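Local coordinates for translation initiation factor eIF2b-like protein (Chaetomium thermophilum, PDB 4ZEM) that forms the beta subunit of eIF2B, the decameric complex that probably promotes guanine nucleotide exchange on eIF2 during translation initiation, at residues A[159-162]-A[163-167]; A[16-19]-A[20-24]; A[208-211]-A[212-216]; A[187-190]-A[191-195]. All coordinates share one frame; numbering follows the deposited sequence.

How the contacts relate
Following the chain from the N terminus, contact 2 comes first, at the turn between helix 12-18 and helix 24-37. Contact 1 lies within helix 154-182, its centre about 18 Å from that of contact 2, on the same side of the chain's centre. Contact 4 then closes a tight turn between helix 185-188 and strand 194-198, and contact 3 ends helix 202-214, which follows that strand. The four are in series; none nests or crosses. Contacts 1 and 2 belong to the helical part, both beside helix 43-59. Contacts 3 and 4 touch through R215 NE to I189 O and R216 O to G192 N, where strands 194-198 and 218-222 begin.

Contact 1: A[159-162]-A[163-167]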
# COMPACT_ATOMS: atom_id res chain seq x y z
N LEU A 159 -1.41 -24.66 10.88
CA LEU A 159 -1.08 -23.77 9.77
C LEU A 159 -2.03 -22.58 9.78
O LEU A 159 -1.60 -21.43 9.60
CB LEU A 159 -1.13 -24.53 8.44
CG LEU A 159 -0.82 -23.89 7.08
CD1 LEU A 159 -1.88 -22.93 6.57
CD2 LEU A 159 0.58 -23.27 7.05
N ARG A 160 -3.31 -22.85 10.01
CA ARG A 160 -4.34 -21.82 10.04
C ARG A 160 -4.01 -20.75 11.06
O ARG A 160 -4.12 -19.55 10.77
CB ARG A 160 -5.70 -22.44 10.36
CG ARG A 160 -6.87 -21.46 10.29
CD ARG A 160 -8.13 -22.10 10.85
NE ARG A 160 -8.25 -21.84 12.28
CZ ARG A 160 -9.20 -21.10 12.84
NH1 ARG A 160 -10.13 -20.52 12.09
NH2 ARG A 160 -9.22 -20.93 14.15
N SER A 161 -3.59 -21.17 12.24
CA SER A 161 -3.25 -20.25 13.32
C SER A 161 -2.06 -19.37 12.96
O SER A 161 -2.06 -18.17 13.23
CB SER A 161 -2.95 -21.02 14.61
OG SER A 161 -2.43 -20.14 15.60
N GLU A 162 -1.04 -19.98 12.36
CA GLU A 162 0.17 -19.25 12.01
C GLU A 162 -0.07 -18.23 10.88
O GLU A 162 0.48 -17.13 10.90
CB GLU A 162 1.27 -20.23 11.61
CG GLU A 162 2.66 -19.86 12.13
CD GLU A 162 2.77 -19.97 13.65
OE1 GLU A 162 3.85 -19.63 14.18
OE2 GLU A 162 1.80 -20.38 14.32
N VAL A 163 -0.90 -18.61 9.91
CA VAL A 163 -1.24 -17.71 8.80
C VAL A 163 -2.01 -16.49 9.28
O VAL A 163 -1.73 -15.37 8.86
CB VAL A 163 -2.05 -18.44 7.71
CG1 VAL A 163 -2.63 -17.44 6.72
CG2 VAL A 163 -1.17 -19.46 7.00
N MET A 164 -2.98 -16.71 10.16
CA MET A 164 -3.77 -15.61 10.70
C MET A 164 -2.89 -14.61 11.44
O MET A 164 -3.07 -13.39 11.31
CB MET A 164 -4.86 -16.15 11.64
CG MET A 164 -5.99 -16.90 10.94
SD MET A 164 -7.19 -17.65 12.07
CE MET A 164 -7.80 -16.20 12.94
N ASP A 165 -1.93 -15.12 12.19
CA ASP A 165 -0.95 -14.30 12.88
C ASP A 165 -0.14 -13.44 11.89
O ASP A 165 0.07 -12.25 12.11
CB ASP A 165 -0.03 -15.17 13.73
CG ASP A 165 -0.62 -15.46 15.11
OD1 ASP A 165 -1.59 -14.77 15.49
OD2 ASP A 165 -0.12 -16.36 15.81
N GLY A 166 0.31 -14.07 10.81
CA GLY A 166 1.10 -13.39 9.80
C GLY A 166 0.31 -12.28 9.13
O GLY A 166 0.86 -11.22 8.80
N ILE A 167 -0.98 -12.53 8.92
CA ILE A 167 -1.87 -11.53 8.34
C ILE A 167 -2.05 -10.33 9.28
O ILE A 167 -2.15 -9.19 8.82
CB ILE A 167 -3.24 -12.13 7.98
CG1 ILE A 167 -3.06 -13.23 6.92
CG2 ILE A 167 -4.17 -11.06 7.43
CD1 ILE A 167 -4.38 -13.76 6.37
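V163 N, M164 N, D165 N and G166 N each donate to the carbonyl four residues back, L159 O, R160 O, S161 O and E162 O, with N-H...O angles between 154° and 162°. This unbroken i to i+4 pattern, the signature of a regular alpha-helix, places the contact inside the long helix 154-182 of the helical part of the fold. Side chains four residues apart then meet along the helix surface. On the flank where V163 faces helices 43-59 and 88-104, L159 CD1 rests on V163 CG2 at 3.6 Å, the two side chains meeting at a slant. L159 turns its CG anti to the backbone N (chi1 -179°), which lets its branched end approach V163. V163 is enclosed further by V57 of helix 43-59 and I100 of helix 88-104, so the helix packs against both neighbours at this point. On another flank R160 and M164 run side by side in the same direction. The guanidinium of R160 also reaches helix 43-59, where NH1 makes a weak hydrogen bond to A58 O, and M164 touches A58 and R54 there. The outer face is acidic: E162 OE2 and D165 OD2 stand 4.7 Å apart, and D165 OD1 also lies close to the carboxylate of E168, a cluster that would probably raise the cost of keeping every group ionised. The sulfur of M164 covers one face of the R160 guanidinium, with SD 4.0 Å above the plane, over its centre, and 4.1 Å from R160 CZ.

Contact 2: A[16-19]-A[20-24]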
# COMPACT_ATOMS: atom_id res chain seq x y z
N THR A 16 -15.97 -3.41 10.25
CA THR A 16 -14.86 -4.02 10.97
C THR A 16 -15.26 -4.86 12.19
O THR A 16 -14.66 -5.90 12.45
CB THR A 16 -13.84 -2.95 11.41
OG1 THR A 16 -13.43 -2.19 10.27
CG2 THR A 16 -12.61 -3.60 12.03
N LYS A 17 -16.26 -4.42 12.95
CA LYS A 17 -16.62 -5.17 14.16
C LYS A 17 -17.82 -6.10 13.99
O LYS A 17 -18.23 -6.76 14.95
CB LYS A 17 -16.89 -4.22 15.33
CG LYS A 17 -15.86 -4.38 16.44
CD LYS A 17 -15.73 -5.86 16.82
CE LYS A 17 -15.10 -6.05 18.19
NZ LYS A 17 -15.91 -5.42 19.26
N SER A 18 -18.37 -6.17 12.79
CA SER A 18 -19.31 -7.23 12.48
C SER A 18 -18.54 -8.41 11.90
O SER A 18 -19.07 -9.50 11.76
CB SER A 18 -20.37 -6.75 11.50
OG SER A 18 -19.81 -5.88 10.53
N LEU A 19 -17.26 -8.18 11.61
CA LEU A 19 -16.42 -9.14 10.91
C LEU A 19 -16.39 -10.52 11.57
O LEU A 19 -16.57 -11.55 10.91
CB LEU A 19 -15.00 -8.57 10.81
CG LEU A 19 -14.13 -8.98 9.63
CD1 LEU A 19 -14.79 -8.55 8.33
CD2 LEU A 19 -12.77 -8.33 9.77
N ARG A 20 -16.16 -10.54 12.88
CA ARG A 20 -15.92 -11.79 13.61
C ARG A 20 -17.22 -12.51 14.00
O ARG A 20 -17.20 -13.71 14.27
CB ARG A 20 -15.04 -11.52 14.84
CG ARG A 20 -13.55 -11.64 14.51
CD ARG A 20 -12.73 -10.46 14.99
NE ARG A 20 -11.58 -10.23 14.12
CZ ARG A 20 -11.02 -9.04 13.91
NH1 ARG A 20 -11.50 -7.96 14.52
NH2 ARG A 20 -9.98 -8.92 13.10
N ASP A 21 -18.33 -11.78 14.02
CA ASP A 21 -19.64 -12.38 14.26
C ASP A 21 -20.63 -12.19 13.11
O ASP A 21 -21.83 -12.03 13.33
CB ASP A 21 -20.27 -11.82 15.54
CG ASP A 21 -19.46 -12.16 16.79
OD1 ASP A 21 -19.23 -13.36 17.03
OD2 ASP A 21 -19.09 -11.22 17.53
N GLN A 22 -20.10 -12.12 11.90
CA GLN A 22 -20.91 -12.21 10.69
C GLN A 22 -20.50 -13.43 9.88
O GLN A 22 -19.43 -13.99 10.10
CB GLN A 22 -20.79 -10.94 9.87
CG GLN A 22 -21.93 -10.68 8.93
CD GLN A 22 -21.80 -9.32 8.30
OE1 GLN A 22 -20.71 -8.90 7.92
NE2 GLN A 22 -22.92 -8.60 8.23
N SER A 23 -21.34 -13.87 8.94
CA SER A 23 -20.92 -14.98 8.10
C SER A 23 -19.90 -14.47 7.09
O SER A 23 -19.88 -13.28 6.77
CB SER A 23 -22.11 -15.59 7.37
OG SER A 23 -22.36 -14.90 6.16
N LEU A 24 -19.04 -15.37 6.61
CA LEU A 24 -17.88 -14.97 5.82
C LEU A 24 -18.38 -14.29 4.55
O LEU A 24 -17.88 -13.23 4.16
CB LEU A 24 -17.01 -16.18 5.49
CG LEU A 24 -15.93 -16.02 4.42
CD1 LEU A 24 -14.99 -14.85 4.76
CD2 LEU A 24 -15.16 -17.31 4.26
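After helix 12-18, L19 to Q22 form a type I beta turn. The cross-contact bond, D21 N to S18 O at 3.3 Å, is weak, its N-H...O angle only 126°. Q22 swings back toward the helix, its CG anti to the backbone N (chi1 -158°) and its chain extended beyond, which carries OE1 back to 4.1 Å from S18 OG, a proximity and not a hydrogen bond. That hydroxyl is engaged elsewhere, with T14 O and W15 O, while Q22 OE1 has a weak hydrogen bond to S27 OG. On the other side of the turn R20 bends at chi2 and folds back along the helix: L19 CD2 lies over one face of its guanidinium, and NH1 is 4.3 Å from T16 O, met obliquely. S23 is the N-cap of helix 24-37, its OG bonded to A26 N; turn and cap together link two consecutive helices, 12-18 and 24-37, of the N-terminal helical part. Helix 43-59 lies alongside: T16 and L19 touch Q51, L19 and R20 touch Q55, and K59 NZ is hydrogen-bonded to Q22 O, while L19 also meets S27 and Q22 meets S30 of helix 24-37.

Contact 3: A[208-211]-A[212-216]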
# COMPACT_ATOMS: atom_id res chain seq x y z
N LEU A 208 5.36 15.58 6.44
CA LEU A 208 5.67 17.00 6.62
C LEU A 208 5.53 17.44 8.07
O LEU A 208 6.38 18.17 8.60
CB LEU A 208 4.77 17.85 5.74
CG LEU A 208 4.99 17.68 4.24
CD1 LEU A 208 3.95 18.48 3.46
CD2 LEU A 208 6.41 18.07 3.84
N VAL A 209 4.46 16.99 8.73
CA VAL A 209 4.21 17.33 10.13
C VAL A 209 5.32 16.80 11.04
O VAL A 209 5.75 17.50 11.97
CB VAL A 209 2.82 16.79 10.58
CG1 VAL A 209 2.71 16.72 12.10
CG2 VAL A 209 1.72 17.65 9.98
N LYS A 210 5.79 15.59 10.77
CA LYS A 210 6.86 14.99 11.55
C LYS A 210 8.14 15.79 11.35
O LYS A 210 8.87 16.09 12.30
CB LYS A 210 7.07 13.52 11.15
CG LYS A 210 7.69 12.63 12.23
CD LYS A 210 9.14 12.91 12.54
CE LYS A 210 9.66 11.91 13.56
NZ LYS A 210 8.82 11.88 14.78
N ALA A 211 8.41 16.15 10.09
CA ALA A 211 9.61 16.90 9.75
C ALA A 211 9.61 18.25 10.47
O ALA A 211 10.65 18.70 10.95
CB ALA A 211 9.69 17.09 8.24
N ALA A 212 8.43 18.85 10.56
CA ALA A 212 8.27 20.15 11.21
C ALA A 212 8.69 20.10 12.68
O ALA A 212 9.14 21.10 13.23
CB ALA A 212 6.83 20.61 11.10
N SER A 213 8.51 18.94 13.31
CA SER A 213 8.89 18.76 14.70
C SER A 213 10.41 18.81 14.86
O SER A 213 10.90 19.04 15.96
CB SER A 213 8.37 17.43 15.27
OG SER A 213 9.09 16.32 14.76
N LYS A 214 11.15 18.52 13.80
CA LYS A 214 12.61 18.50 13.89
C LYS A 214 13.35 19.44 12.96
O LYS A 214 14.57 19.50 12.98
CB LYS A 214 13.11 17.09 13.65
CG LYS A 214 12.48 16.09 14.59
CD LYS A 214 13.22 14.78 14.56
CE LYS A 214 12.72 13.87 15.66
NZ LYS A 214 12.97 12.45 15.31
N ARG A 215 12.61 20.16 12.12
CA ARG A 215 13.23 21.03 11.13
C ARG A 215 12.45 22.32 10.95
O ARG A 215 11.23 22.34 11.10
CB ARG A 215 13.35 20.31 9.77
CG ARG A 215 14.29 19.13 9.75
CD ARG A 215 15.68 19.60 9.46
NE ARG A 215 16.60 18.49 9.25
CZ ARG A 215 17.32 17.95 10.22
NH1 ARG A 215 17.24 18.42 11.46
NH2 ARG A 215 18.14 16.94 9.95
N ARG A 216 13.16 23.38 10.58
CA ARG A 216 12.52 24.64 10.25
C ARG A 216 12.61 24.81 8.74
O ARG A 216 13.71 24.91 8.19
CB ARG A 216 13.18 25.80 10.99
CG ARG A 216 12.49 27.15 10.84
CD ARG A 216 13.50 28.27 10.64
NE ARG A 216 14.31 28.08 9.44
CZ ARG A 216 15.64 28.13 9.40
NH1 ARG A 216 16.33 28.35 10.51
NH2 ARG A 216 16.27 27.94 8.25
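A212 N donates to L208 O at 2.9 Å with an N-H...O angle of 148°, the one i to i+4 bond between the segments that is not weak; S213 N to V209 O is weak at 3.4 Å. K214 N turns instead to A211 O, three residues back, also at 2.9 Å but from well above the carbonyl plane, and R215 N reaches the same oxygen only weakly. Weak i to i+4 bonds mixed with i to i+3 bonds, S213 N to K210 O being a weak one, are consistent with a helix loosening at its C-terminal end. S213 OG turns back to K210 O, although the modelled separation is too short to be taken literally. The R215 chain, bent at chi2 (-87°), lays its guanidinium beside the backbone: NH1 donates to K214 O at 3.3 Å, NE to I189 O, and NH2 weakly to E186 O. A methionine in its place would probably leave the carbonyls of I189 and K214 without these donors and slacken the tie between the helix end and the turn after helix 185-188. K210 and K214 slant past each other, their NZ atoms 4.2 Å apart; the salt bridge from K214 NZ to E186 probably offsets part of their repulsion. Further out, A211 packs on I189 and F217, A212 on V248 and A246, and L208 on L243 of helix 237-246. Helix 202-214 is the crossover of a beta-alpha-beta unit between the parallel strands 194-198 and 218-222, as in Rossmann-like folds.

Contact 4: A[187-190]-A[191-195]; sequences IQIH and PGDYV
H190 N points straight at D193 OD2, 3.0 Å away with an N-H...O angle of 180°, meeting the oxygen from above the carboxylate plane. The return bond, D193 N to H190 O, is 3.1 Å long and closes a type II beta turn in which P191 and G192 hold the two corners. H190 has CG anti to its carbonyl carbon (chi1 -49°), which sets its ring beside the D193 carboxylate, the planes 76° apart and H190 ND1 3.9 Å from D193 OD2; I189 CG2 lies 3.9 Å from the same oxygen. One face of the ring looks onto Q188 O. The turn brings the chain from helix 185-188 into strand 194-198, an interior strand of the mixed, mostly parallel Rossmann-like sheet, between strands 218-222 and 267-271. D193 OD2 has a second partner, a salt bridge to K267 NZ, which also bonds to Q188 O. An alanine at D193 would probably leave H190 N without its acceptor and K267 without its carboxylate mate, with only the D193 N to H190 O bond remaining of the two described. The I189 and V195 side chains cross at about a right angle, I189 CG1 4.0 Å from V195 CG2, and F217 touches both.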
# COMPACT_ATOMS: atom_id res chain seq x y z
N ILE A 187 16.18 13.17 7.64
CA ILE A 187 17.19 12.84 6.64
C ILE A 187 16.89 13.48 5.28
O ILE A 187 17.80 13.94 4.59
CB ILE A 187 17.32 11.30 6.48
CG1 ILE A 187 17.90 10.70 7.76
CG2 ILE A 187 18.20 10.94 5.30
CD1 ILE A 187 17.98 9.20 7.74
N GLN A 188 15.62 13.49 4.89
CA GLN A 188 15.22 14.06 3.61
C GLN A 188 15.11 15.59 3.58
O GLN A 188 15.48 16.20 2.58
CB GLN A 188 13.88 13.46 3.16
CG GLN A 188 14.05 12.12 2.48
CD GLN A 188 14.93 12.22 1.26
OE1 GLN A 188 14.69 13.05 0.38
NE2 GLN A 188 15.97 11.39 1.20
N ILE A 189 14.61 16.19 4.66
CA ILE A 189 14.47 17.64 4.72
C ILE A 189 15.49 18.33 5.62
O ILE A 189 15.70 17.93 6.77
CB ILE A 189 13.07 18.06 5.20
CG1 ILE A 189 12.04 17.71 4.13
CG2 ILE A 189 12.99 19.56 5.44
CD1 ILE A 189 11.16 16.64 4.54
N HIS A 190 16.11 19.38 5.09
CA HIS A 190 17.14 20.12 5.80
C HIS A 190 16.65 21.51 6.17
O HIS A 190 15.67 22.00 5.60
CB HIS A 190 18.41 20.18 4.94
CG HIS A 190 18.81 18.85 4.38
ND1 HIS A 190 18.74 18.55 3.04
CD2 HIS A 190 19.25 17.73 5.00
CE1 HIS A 190 19.14 17.31 2.85
NE2 HIS A 190 19.45 16.78 4.02
N PRO A 191 17.29 22.15 7.17
CA PRO A 191 16.88 23.49 7.58
C PRO A 191 16.85 24.48 6.41
O PRO A 191 17.78 24.50 5.60
CB PRO A 191 17.96 23.88 8.60
CG PRO A 191 18.36 22.56 9.20
CD PRO A 191 18.37 21.62 8.03
N GLY A 192 15.78 25.26 6.33
CA GLY A 192 15.62 26.26 5.29
C GLY A 192 15.16 25.72 3.94
O GLY A 192 15.05 26.46 2.97
N ASP A 193 14.87 24.42 3.89
CA ASP A 193 14.43 23.81 2.63
C ASP A 193 13.13 24.41 2.14
O ASP A 193 12.23 24.74 2.93
CB ASP A 193 14.25 22.30 2.80
CG ASP A 193 15.44 21.50 2.32
OD1 ASP A 193 16.46 22.10 1.93
OD2 ASP A 193 15.35 20.25 2.36
N TYR A 194 13.03 24.54 0.83
CA TYR A 194 11.77 24.90 0.18
C TYR A 194 11.24 23.63 -0.47
O TYR A 194 11.79 23.16 -1.47
CB TYR A 194 12.00 26.00 -0.84
CG TYR A 194 11.69 27.38 -0.31
CD1 TYR A 194 10.76 28.20 -0.94
CD2 TYR A 194 12.36 27.87 0.80
CE1 TYR A 194 10.50 29.48 -0.46
CE2 TYR A 194 12.09 29.13 1.31
CZ TYR A 194 11.16 29.93 0.67
OH TYR A 194 10.92 31.18 1.18
N VAL A 195 10.18 23.08 0.11
CA VAL A 195 9.67 21.78 -0.30
C VAL A 195 8.35 21.92 -1.02
O VAL A 195 7.36 22.38 -0.45
CB VAL A 195 9.49 20.84 0.92
CG1 VAL A 195 8.88 19.52 0.51
CG2 VAL A 195 10.82 20.63 1.63